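Local coordinates for protein GH5 (Bacteroidetes bacterium AC2a, PDB 4YHE) that probably hydrolyses beta-1,4-glucosidic bonds in cellulose-type polysaccharides, as a family 5 glycoside hydrolase with a beta/alpha barrel fold, at residues A[130-135]-A[183-188]. Residues are numbered along the deposited sequence; the frame is centred on the assembly and turned at random.
Sequences ERNQLI and YRVLNE
Asn132 reaches across from helix 129-149 to Val185 and Glu188 of helix 181-199, and its single carboxamide carries the whole contact. The polar part is one hydrogen bond: ND2 of Asn132 donates to OE1 of Glu188 over 3.0 Å. The N-H...O angle of 141° makes this bond noticeably bent, although OE1 lies close to the amide plane of Asn132 and the donor sits nearly in line with the C-O bond of the acceptor. Amide and carboxylate are turned only 26° from one another, while the Glu188 chain runs roughly perpendicular to that of Asn132. CG of Asn132 stands anti to the backbone N (chi1 -168°), which directs the amide toward helix 181-199; Glu188 comes to it with an extended chain. OE1 has a second partner in Lys136, one turn beyond Asn132 on the same helix, whose salt bridge would probably favour the charged carboxylate. The amide oxygen is engaged too: Trp189 NE1 hydrogen-bonds to OD1, so both ends of the buried amide are tied to helix 181-199, and its rotation is fixed. These two helices follow strands 97-101 and 157-160 of the eight-stranded TIM barrel and are consecutive in its outer helical layer; the shorter helix 122-127 packs against both, with Ala125 touching Asn132 and Leu122 and Val126 touching Val185. The remaining packing is a methyl laid against the amide. Val185 points back at Asn132, its CG1 methyl coming to 3.5 Å from OD1 of Asn132. The nearest CA atoms, of Asn132 and Val185, are 7.9 Å apart, and with three residues touching, 102 Å² is buried between the two segments.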
loop_
_atom_site.group_PDB
_atom_site.type_symbol
_atom_site.label_atom_id
_atom_site.label_comp_id
_atom_site.label_asym_id
_atom_site.label_seq_id
_atom_site.Cartn_x
_atom_site.Cartn_y
_atom_site.Cartn_z
ATOM N N GLU A 130 27.145 -8.244 -8.714
ATOM C CA GLU A 130 27.456 -6.998 -9.398
ATOM C C GLU A 130 26.175 -6.309 -9.894
ATOM O O GLU A 130 26.086 -5.103 -9.884
ATOM C CB GLU A 130 28.456 -7.227 -10.527
ATOM C CG GLU A 130 29.767 -7.819 -10.002
ATOM C CD GLU A 130 30.907 -7.767 -11.005
ATOM O OE1 GLU A 130 32.065 -7.580 -10.565
ATOM O OE2 GLU A 130 30.651 -7.924 -12.222
ATOM N N ARG A 131 25.164 -7.065 -10.297
ATOM C CA ARG A 131 23.877 -6.429 -10.634
ATOM C C ARG A 131 23.195 -5.845 -9.373
ATOM O O ARG A 131 22.642 -4.738 -9.386
ATOM C CB ARG A 131 22.962 -7.410 -11.368
ATOM C CG ARG A 131 21.643 -6.819 -11.856
ATOM C CD ARG A 131 21.814 -5.740 -12.944
ATOM N NE ARG A 131 20.591 -4.951 -13.076
ATOM C CZ ARG A 131 19.531 -5.257 -13.822
ATOM N NH1 ARG A 131 19.501 -6.347 -14.583
ATOM N NH2 ARG A 131 18.471 -4.438 -13.799
ATOM N N ASN A 132 23.272 -6.583 -8.282
ATOM C CA ASN A 132 22.700 -6.143 -7.009
ATOM C C ASN A 132 23.329 -4.824 -6.538
ATOM O O ASN A 132 22.626 -3.898 -6.101
ATOM C CB ASN A 132 22.878 -7.258 -5.957
ATOM C CG ASN A 132 22.065 -7.017 -4.696
ATOM O OD1 ASN A 132 21.075 -6.295 -4.709
ATOM N ND2 ASN A 132 22.485 -7.632 -3.599
ATOM N N GLN A 133 24.650 -4.742 -6.638
ATOM C CA GLN A 133 25.387 -3.508 -6.363
ATOM C C GLN A 133 24.902 -2.316 -7.198
ATOM O O GLN A 133 24.786 -1.217 -6.671
ATOM C CB GLN A 133 26.907 -3.709 -6.596
ATOM C CG GLN A 133 27.662 -4.267 -5.386
ATOM C CD GLN A 133 28.990 -4.972 -5.721
ATOM O OE1 GLN A 133 29.535 -4.867 -6.834
ATOM N NE2 GLN A 133 29.514 -5.705 -4.741
ATOM N N LEU A 134 24.664 -2.528 -8.489
ATOM C CA LEU A 134 24.170 -1.463 -9.380
ATOM C C LEU A 134 22.776 -0.985 -8.985
ATOM O O LEU A 134 22.493 0.218 -8.997
ATOM C CB LEU A 134 24.079 -1.956 -10.830
ATOM C CG LEU A 134 25.341 -2.124 -11.678
ATOM C CD1 LEU A 134 24.943 -2.633 -13.061
ATOM C CD2 LEU A 134 26.100 -0.814 -11.791
ATOM N N ILE A 135 21.906 -1.947 -8.677
ATOM C CA ILE A 135 20.520 -1.640 -8.331
ATOM C C ILE A 135 20.558 -0.833 -7.031
ATOM O O ILE A 135 19.842 0.164 -6.875
ATOM C CB ILE A 135 19.683 -2.936 -8.223
ATOM C CG1 ILE A 135 19.414 -3.474 -9.623
ATOM C CG2 ILE A 135 18.378 -2.704 -7.459
ATOM C CD1 ILE A 135 18.961 -4.911 -9.670
ATOM N N TYR A 183 14.763 -13.338 -0.135
ATOM C CA TYR A 183 14.414 -12.570 1.069
ATOM C C TYR A 183 15.604 -11.766 1.566
ATOM O O TYR A 183 15.457 -10.643 2.025
ATOM C CB TYR A 183 13.939 -13.466 2.197
ATOM C CG TYR A 183 12.782 -14.339 1.861
ATOM C CD1 TYR A 183 11.723 -13.872 1.112
ATOM C CD2 TYR A 183 12.756 -15.662 2.274
ATOM C CE1 TYR A 183 10.647 -14.693 0.829
ATOM C CE2 TYR A 183 11.716 -16.487 1.971
ATOM C CZ TYR A 183 10.670 -16.011 1.248
ATOM O OH TYR A 183 9.644 -16.842 0.931
ATOM N N ARG A 184 16.795 -12.333 1.471
ATOM C CA ARG A 184 17.988 -11.630 1.883
ATOM C C ARG A 184 18.241 -10.356 1.052
ATOM O O ARG A 184 18.531 -9.308 1.595
ATOM C CB ARG A 184 19.218 -12.556 1.788
ATOM C CG ARG A 184 20.521 -11.869 2.192
ATOM C CD ARG A 184 21.657 -12.863 2.459
ATOM N NE ARG A 184 21.454 -13.679 3.679
ATOM C CZ ARG A 184 21.651 -13.258 4.932
ATOM N NH1 ARG A 184 22.041 -12.007 5.176
ATOM N NH2 ARG A 184 21.456 -14.083 5.964
ATOM N N VAL A 185 18.204 -10.473 -0.262
ATOM C CA VAL A 185 18.447 -9.311 -1.115
ATOM C C VAL A 185 17.375 -8.248 -0.863
ATOM O O VAL A 185 17.694 -7.076 -0.796
ATOM C CB VAL A 185 18.455 -9.671 -2.597
ATOM C CG1 VAL A 185 18.536 -8.431 -3.464
ATOM C CG2 VAL A 185 19.629 -10.588 -2.899
ATOM N N LEU A 186 16.109 -8.649 -0.716
ATOM C CA LEU A 186 15.073 -7.649 -0.401
ATOM C C LEU A 186 15.434 -6.912 0.894
ATOM O O LEU A 186 15.328 -5.684 0.957
ATOM C CB LEU A 186 13.689 -8.292 -0.335
ATOM C CG LEU A 186 12.565 -7.349 0.110
ATOM C CD1 LEU A 186 12.492 -6.096 -0.747
ATOM C CD2 LEU A 186 11.230 -8.080 0.089
ATOM N N ASN A 187 15.849 -7.654 1.928
ATOM C CA ASN A 187 16.291 -7.050 3.170
ATOM C C ASN A 187 17.436 -6.081 2.986
ATOM O O ASN A 187 17.399 -5.006 3.534
ATOM C CB ASN A 187 16.607 -8.101 4.226
ATOM C CG ASN A 187 15.353 -8.712 4.830
ATOM O OD1 ASN A 187 14.321 -8.053 5.011
ATOM N ND2 ASN A 187 15.431 -9.969 5.136
ATOM N N GLU A 188 18.421 -6.436 2.164
ATOM C CA GLU A 188 19.492 -5.521 1.818
ATOM C C GLU A 188 18.993 -4.236 1.112
ATOM O O GLU A 188 19.500 -3.129 1.375
ATOM C CB GLU A 188 20.499 -6.207 0.896
ATOM C CG GLU A 188 21.206 -7.387 1.532
ATOM C CD GLU A 188 22.047 -8.170 0.529
ATOM O OE1 GLU A 188 22.260 -7.690 -0.588
ATOM O OE2 GLU A 188 22.475 -9.279 0.861
#